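Local coordinates for protein beta-lactamase II (PDB 6V72) that probably hydrolyses the amide bond of beta-lactam antibiotics to give substituted beta-amino acids, as a zinc-dependent class B beta-lactamase, at residues 184-189 / 220-225; 189-194 / 239-244. One frame throughout, in Å; residues are numbered along the deposited sequence.

Contact 1 (184-189 / 220-225)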
ATOM      1  N   CYS A 184      12.076  -4.285   6.091  1.00 16.54           N
ATOM      2  CA  CYS A 184      10.871  -3.745   5.480  1.00 17.90           C
ATOM      3  C   CYS A 184       9.603  -4.184   6.182  1.00 16.42           C
ATOM      4  O   CYS A 184       8.519  -3.743   5.792  1.00 20.29           O
ATOM      5  CB  CYS A 184      10.777  -4.141   4.013  1.00 24.72           C
ATOM      6  SG  CYS A 184      11.870  -3.170   2.901  1.00 33.08           S
HETATM    7  N   MSE A 185       9.716  -5.008   7.210  0.60 14.66           N
HETATM    8  CA  MSE A 185       8.552  -5.518   7.887  0.60 15.14           C
HETATM    9  C   MSE A 185       7.974  -4.503   8.877  0.60 12.35           C
HETATM   10  O   MSE A 185       6.760  -4.440   9.074  0.60 13.42           O
HETATM   11  CB  MSE A 185       8.941  -6.808   8.578  0.60 21.59           C
HETATM   12  CG  MSE A 185       7.987  -7.339   9.575  0.60 31.17           C
HETATM   13 SE   MSE A 185       8.841  -8.975  10.180  0.60 42.76          SE
HETATM   14  CE  MSE A 185      10.448  -8.980   9.076  0.60 42.81           C
ATOM     15  N   ILE A 186       8.854  -3.704   9.489  1.00 13.60           N
ATOM     16  CA  ILE A 186       8.473  -2.758  10.534  1.00 13.36           C
ATOM     17  C   ILE A 186       8.308  -1.386   9.908  1.00 12.38           C
ATOM     18  O   ILE A 186       9.161  -0.945   9.110  1.00 15.56           O
ATOM     19  CB  ILE A 186       9.518  -2.738  11.667  1.00 14.34           C
ATOM     20  CG1 ILE A 186       9.628  -4.128  12.304  1.00 14.66           C
ATOM     21  CG2 ILE A 186       9.174  -1.689  12.746  1.00 16.57           C
ATOM     22  CD1 ILE A 186       8.352  -4.592  13.036  1.00 16.91           C
ATOM     23  N   LYS A 187       7.194  -0.734  10.236  1.00 13.37           N
ATOM     24  CA  LYS A 187       6.837   0.596   9.772  1.00 15.16           C
ATOM     25  C   LYS A 187       6.813   1.560  10.945  1.00 16.91           C
ATOM     26  O   LYS A 187       6.858   1.158  12.111  1.00 15.06           O
ATOM     27  CB  LYS A 187       5.457   0.602   9.110  1.00 19.89           C
ATOM     28  CG  LYS A 187       5.231  -0.429   8.058  1.00 25.19           C
ATOM     29  CD  LYS A 187       6.327  -0.472   7.026  1.00 26.82           C
ATOM     30  CE  LYS A 187       5.855  -1.337   5.893  1.00 32.06           C
ATOM     31  NZ  LYS A 187       6.951  -1.743   4.994  1.00 33.90           N
ATOM     32  N   ALA A 188       6.634   2.836  10.615  1.00 17.19           N
ATOM     33  CA  ALA A 188       6.792   3.889  11.610  1.00 15.95           C
ATOM     34  C   ALA A 188       5.670   3.837  12.639  1.00 16.40           C
ATOM     35  O   ALA A 188       4.574   3.345  12.367  1.00 16.50           O
ATOM     36  CB  ALA A 188       6.807   5.261  10.934  1.00 18.91           C
ATOM     37  N   GLY A 189       5.968   4.357  13.835  1.00 17.48           N
ATOM     38  CA  GLY A 189       5.000   4.416  14.922  1.00 17.79           C
ATOM     39  C   GLY A 189       3.761   5.229  14.630  1.00 19.68           C
ATOM     40  O   GLY A 189       2.761   5.105  15.354  1.00 22.22           O
ATOM     41  N   ARG A 220      15.278  -0.663  22.877  1.00 21.60           N
ATOM     42  CA  ARG A 220      14.465   0.543  22.815  1.00 22.01           C
ATOM     43  C   ARG A 220      14.744   1.379  21.576  1.00 20.79           C
ATOM     44  O   ARG A 220      14.045   2.364  21.344  1.00 22.80           O
ATOM     45  CB  ARG A 220      14.671   1.396  24.073  1.00 30.16           C
ATOM     46  CG  ARG A 220      14.055   0.772  25.307  1.00 35.86           C
ATOM     47  CD  ARG A 220      14.127   1.699  26.522  1.00 42.03           C
ATOM     48  NE  ARG A 220      13.053   2.694  26.559  1.00 48.70           N
ATOM     49  CZ  ARG A 220      11.818   2.457  27.007  1.00 52.60           C
ATOM     50  NH1 ARG A 220      10.917   3.435  27.009  1.00 53.01           N
ATOM     51  NH2 ARG A 220      11.477   1.249  27.453  1.00 53.90           N
ATOM     52  N   THR A 221      15.730   1.021  20.768  1.00 20.19           N
ATOM     53  CA  THR A 221      15.961   1.698  19.501  1.00 18.04           C
ATOM     54  C   THR A 221      15.558   0.730  18.396  1.00 15.92           C
ATOM     55  O   THR A 221      16.204  -0.305  18.210  1.00 16.33           O
ATOM     56  CB  THR A 221      17.417   2.129  19.349  1.00 21.30           C
ATOM     57  OG1 THR A 221      17.729   3.114  20.342  1.00 26.17           O
ATOM     58  CG2 THR A 221      17.652   2.732  17.983  1.00 24.43           C
ATOM     59  N   ILE A 222      14.484   1.056  17.686  1.00 14.95           N
ATOM     60  CA  ILE A 222      14.000   0.245  16.582  1.00 14.06           C
ATOM     61  C   ILE A 222      14.285   0.987  15.283  1.00 14.25           C
ATOM     62  O   ILE A 222      13.831   2.117  15.084  1.00 16.76           O
ATOM     63  CB  ILE A 222      12.506  -0.080  16.716  1.00 14.96           C
ATOM     64  CG1 ILE A 222      12.222  -0.712  18.079  1.00 16.97           C
ATOM     65  CG2 ILE A 222      12.058  -0.991  15.539  1.00 17.39           C
ATOM     66  CD1 ILE A 222      13.030  -1.980  18.362  1.00 16.90           C
ATOM     67  N   ALA A 223      15.057   0.355  14.413  1.00 14.83           N
ATOM     68  CA  ALA A 223      15.418   0.876  13.108  1.00 14.92           C
ATOM     69  C   ALA A 223      14.706   0.061  12.038  1.00 14.91           C
ATOM     70  O   ALA A 223      14.331  -1.086  12.275  1.00 14.55           O
ATOM     71  CB  ALA A 223      16.927   0.782  12.919  1.00 17.66           C
HETATM   72  N   MSE A 224      14.515   0.664  10.864  1.00 14.65           N
HETATM   73  CA  MSE A 224      13.771  -0.008   9.796  1.00 13.67           C
HETATM   74  C   MSE A 224      14.124   0.544   8.428  1.00 13.29           C
HETATM   75  O   MSE A 224      14.847   1.537   8.342  1.00 14.04           O
HETATM   76  CB  MSE A 224      12.259   0.087  10.048  1.00 17.74           C
HETATM   77  CG  MSE A 224      11.687   1.496   9.891  1.00 18.34           C
HETATM   78 SE   MSE A 224      10.248   1.819  11.167  0.71 21.33          SE
HETATM   79  CE  MSE A 224      11.398   2.287  12.688  0.95 22.22           C
ATOM     80  N   SER A 225      13.625  -0.096   7.359  1.00 16.81           N
ATOM     81  CA  SER A 225      14.151   0.193   6.023  1.00 15.12           C
ATOM     82  C   SER A 225      13.726   1.554   5.495  1.00 14.39           C
ATOM     83  O   SER A 225      14.503   2.195   4.784  1.00 15.73           O
ATOM     84  CB  SER A 225      13.739  -0.888   5.029  1.00 16.20           C
ATOM     85  OG  SER A 225      14.447  -2.097   5.287  1.00 17.32           O
TER
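Met224, a selenomethionine, reaches across to the backbone of the loop 184-189 with CB, CG and SE of its bent chain. CB lies 3.4 Å from Ile186 O, and further out SE rests 3.5 Å from Lys187 C, against the carbonyl group of that residue. The torsions account for this course: chi1 of 69° sets CG between the backbone N and the carbonyl carbon, and the bends at chi2 and chi3 turn SE along the loop. Ile186 CG2 also meets Met224 SE at 4.0 Å, the two side chains crossing at about a right angle.

Ile186 uses one branch for both of its neighbours here. CG2, placed opposite the backbone N while CG1 sits beside it (chi1 -61°), also touches Ile222 CG2 at 4.1 Å. Ala234 and Thr238 of helix 233-243 pack on Ile186 as well, so the residue lies between the strand 221-223 and that helix.

At the other end, Cys184 SG approaches Ser225 CB to 3.6 Å. Ser225 OG stands 3.3 Å from Cys184 N, but the angle is too poor for a hydrogen bond. Within the loop, Lys187 NZ curls back to donate to Cys184 O at 2.7 Å, with a C=O...N angle of 152° and the donor tilted from the carbonyl plane.

Cys184 is a zinc ligand, although no zinc is bound in this model, and its side chain touches His96, His165 and His226. The chemistry is therefore divided: apolar and van der Waals contacts join the two segments, while the lysine bond ties Lys187 to the backbone of the zinc ligand and probably helps fix the loop there.

Contact 2 (189-194 / 239-244). With CA (calcium ion), chain B.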
ATOM      1  N   GLY A 189       5.968   4.357  13.835  1.00 17.48           N
ATOM      2  CA  GLY A 189       5.000   4.416  14.922  1.00 17.79           C
ATOM      3  C   GLY A 189       3.761   5.229  14.630  1.00 19.68           C
ATOM      4  O   GLY A 189       2.761   5.105  15.354  1.00 22.22           O
ATOM      5  N   ASP A 190       3.797   6.065  13.595  1.00 18.15           N
ATOM      6  CA  ASP A 190       2.636   6.847  13.201  1.00 21.82           C
ATOM      7  C   ASP A 190       2.127   6.440  11.827  1.00 18.71           C
ATOM      8  O   ASP A 190       1.333   7.165  11.220  1.00 22.16           O
ATOM      9  CB  ASP A 190       2.945   8.344  13.259  1.00 25.61           C
ATOM     10  CG  ASP A 190       4.009   8.784  12.257  1.00 29.81           C
ATOM     11  OD1 ASP A 190       4.633   7.935  11.585  1.00 27.41           O
ATOM     12  OD2 ASP A 190       4.230  10.020  12.150  1.00 36.03           O
ATOM     13  N   ALA A 191       2.563   5.279  11.335  1.00 18.45           N
ATOM     14  CA  ALA A 191       2.113   4.795  10.044  1.00 18.19           C
ATOM     15  C   ALA A 191       0.620   4.493  10.057  1.00 19.85           C
ATOM     16  O   ALA A 191       0.040   4.079  11.074  1.00 20.11           O
ATOM     17  CB  ALA A 191       2.882   3.535   9.660  1.00 17.83           C
ATOM     18  N   SER A 192      -0.004   4.673   8.903  1.00 23.02           N
ATOM     19  CA  SER A 192      -1.411   4.330   8.748  1.00 23.60           C
ATOM     20  C   SER A 192      -1.627   3.164   7.806  1.00 21.42           C
ATOM     21  O   SER A 192      -2.773   2.760   7.604  1.00 22.73           O
ATOM     22  CB  SER A 192      -2.217   5.543   8.265  1.00 26.22           C
ATOM     23  OG  SER A 192      -1.678   6.074   7.066  1.00 30.83           O
ATOM     24  N   ASN A 193      -0.565   2.596   7.241  1.00 20.32           N
ATOM     25  CA  ASN A 193      -0.707   1.406   6.419  1.00 20.12           C
ATOM     26  C   ASN A 193       0.644   0.707   6.370  1.00 18.72           C
ATOM     27  O   ASN A 193       1.654   1.243   6.836  1.00 18.40           O
ATOM     28  CB  ASN A 193      -1.238   1.755   5.022  1.00 22.88           C
ATOM     29  CG  ASN A 193      -0.281   2.597   4.236  1.00 27.41           C
ATOM     30  OD1 ASN A 193       0.803   2.142   3.876  1.00 29.15           O
ATOM     31  ND2 ASN A 193      -0.677   3.837   3.941  1.00 32.41           N
ATOM     32  N   LEU A 194       0.649  -0.508   5.810  1.00 18.31           N
ATOM     33  CA  LEU A 194       1.845  -1.335   5.725  1.00 16.77           C
ATOM     34  C   LEU A 194       2.505  -1.245   4.361  1.00 18.78           C
ATOM     35  O   LEU A 194       3.320  -2.108   4.012  1.00 21.52           O
ATOM     36  CB  LEU A 194       1.516  -2.792   6.054  1.00 15.59           C
ATOM     37  CG  LEU A 194       1.105  -3.023   7.506  1.00 15.28           C
ATOM     38  CD1 LEU A 194       0.556  -4.430   7.688  1.00 15.14           C
ATOM     39  CD2 LEU A 194       2.283  -2.761   8.437  1.00 16.77           C
ATOM     40  N   LEU A 239       2.235  -3.952  14.398  1.00 13.91           N
ATOM     41  CA  LEU A 239       1.420  -5.073  14.851  1.00 12.90           C
ATOM     42  C   LEU A 239      -0.067  -4.752  14.732  1.00 13.21           C
ATOM     43  O   LEU A 239      -0.857  -5.568  14.235  1.00 15.00           O
ATOM     44  CB  LEU A 239       1.773  -5.397  16.308  1.00 13.34           C
ATOM     45  CG  LEU A 239       1.033  -6.583  16.909  1.00 13.65           C
ATOM     46  CD1 LEU A 239       1.119  -7.828  15.992  1.00 14.01           C
ATOM     47  CD2 LEU A 239       1.602  -6.869  18.278  1.00 14.16           C
ATOM     48  N   ASP A 240      -0.467  -3.563  15.184  1.00 13.64           N
ATOM     49  CA  ASP A 240      -1.877  -3.192  15.081  1.00 13.76           C
ATOM     50  C   ASP A 240      -2.340  -3.217  13.625  1.00 13.70           C
ATOM     51  O   ASP A 240      -3.434  -3.713  13.313  1.00 15.86           O
ATOM     52  CB  ASP A 240      -2.106  -1.800  15.664  1.00 15.49           C
ATOM     53  CG  ASP A 240      -2.574  -1.815  17.128  1.00 16.02           C
ATOM     54  OD1 ASP A 240      -3.192  -2.815  17.582  1.00 17.42           O
ATOM     55  OD2 ASP A 240      -2.345  -0.796  17.815  1.00 18.14           O
ATOM     56  N   LEU A 241      -1.533  -2.664  12.717  1.00 14.16           N
ATOM     57  CA  LEU A 241      -1.917  -2.675  11.308  1.00 13.70           C
ATOM     58  C   LEU A 241      -1.997  -4.100  10.776  1.00 15.16           C
ATOM     59  O   LEU A 241      -2.913  -4.440  10.015  1.00 15.55           O
ATOM     60  CB  LEU A 241      -0.921  -1.863  10.476  1.00 15.36           C
ATOM     61  CG  LEU A 241      -0.922  -0.364  10.735  1.00 16.93           C
ATOM     62  CD1 LEU A 241       0.278   0.277  10.035  1.00 16.48           C
ATOM     63  CD2 LEU A 241      -2.246   0.249  10.245  1.00 19.01           C
ATOM     64  N   ALA A 242      -1.027  -4.939  11.154  1.00 12.81           N
ATOM     65  CA  ALA A 242      -1.003  -6.316  10.667  1.00 12.96           C
ATOM     66  C   ALA A 242      -2.190  -7.117  11.189  1.00 14.18           C
ATOM     67  O   ALA A 242      -2.677  -8.023  10.494  1.00 16.09           O
ATOM     68  CB  ALA A 242       0.319  -6.982  11.067  1.00 15.19           C
ATOM     69  N   GLU A 243      -2.674  -6.796  12.396  1.00 14.26           N
ATOM     70  CA  GLU A 243      -3.828  -7.509  12.943  1.00 15.49           C
ATOM     71  C   GLU A 243      -5.110  -7.213  12.183  1.00 18.31           C
ATOM     72  O   GLU A 243      -6.077  -7.975  12.310  1.00 21.91           O
ATOM     73  CB  GLU A 243      -4.016  -7.156  14.419  1.00 16.49           C
ATOM     74  CG  GLU A 243      -2.958  -7.783  15.313  1.00 16.23           C
ATOM     75  CD  GLU A 243      -2.904  -7.193  16.737  1.00 18.95           C
ATOM     76  OE1 GLU A 243      -3.345  -6.028  16.962  1.00 18.72           O
ATOM     77  OE2 GLU A 243      -2.399  -7.907  17.637  1.00 21.51           O
ATOM     78  N   GLU A 244      -5.141  -6.150  11.381  1.00 18.11           N
ATOM     79  CA  GLU A 244      -6.324  -5.800  10.599  1.00 20.12           C
ATOM     80  C   GLU A 244      -6.328  -6.401   9.199  1.00 21.12           C
ATOM     81  O   GLU A 244      -7.299  -6.190   8.454  1.00 25.47           O
ATOM     82  CB  GLU A 244      -6.467  -4.279  10.499  1.00 23.37           C
ATOM     83  CG  GLU A 244      -6.607  -3.577  11.849  1.00 25.57           C
ATOM     84  CD  GLU A 244      -7.763  -4.117  12.697  1.00 30.99           C
ATOM     85  OE1 GLU A 244      -8.889  -4.277  12.172  1.00 32.36           O
ATOM     86  OE2 GLU A 244      -7.545  -4.374  13.904  1.00 31.25           O
TER
HETATM   87 CA    CA B 301      -4.893  -4.412  17.587  1.00 16.86          CA
HETATM   88  O   HOH W   1      -5.263  -3.844  15.263  1.00 16.16           O
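Leu241, on the last turn of the C-terminal helix 233-243 of this metallo-beta-lactamase fold, points into the loop 189-194 and gives the largest share of the buried surface.

The apolar interactions centre on two leucines. Leu194 and Leu241 lie alongside one another, running opposite ways, with Leu194 CG 3.8 Å from Leu241 CB. Leu194 CD1 continues to the next residue of the helix, reaching Ala242 CB at 4.2 Å, and Ala191 CB meets Leu241 CD1 from three residues earlier in the loop.

Side chain against backbone is the second kind. The methyls of Leu241 divide between two loop carbonyls: CD1 lies 3.6 Å from Asn193 O and CD2 3.7 Å from Ser192 O. Phe46 of the second subunit packs on both Ser192 and Leu241, covering this edge. Asn193 N is buried by the contact without a partner in the model, whereas Ala191 O accepts a hydrogen bond from Arg237.

The metal site sits on the segment 239-244. Asp240 OD1 and Glu243 OE1 bind a calcium ion, and Arg210 forms a salt bridge with Glu243 OE2. A water bound to the same calcium at 2.4 Å donates hydrogen bonds to Asp240 O and Glu244 OE2, each 2.7 Å from the water oxygen.

Overall arrangement
Contacts 1 and 2 lie about 12 Å apart between centres and share Gly189, where the loop after strand 179-181 passes from one to the other. Their segments alternate along the chain, in the order 184-189, 189-194, 220-225, 239-244. Direct packing joins them: Lys187 CE comes 3.2 Å from Leu194 O. Contact 1 is buried and contact 2 partly buried; their centres lie about 9 Å and about 19 Å from the chain centre. Contact 1 contains the zinc ligand Cys184, whereas the Leu194 side chain of contact 2 is about 10 Å from that of Cys184 and about 7 Å from that of His165, another zinc ligand, no zinc being bound in this model.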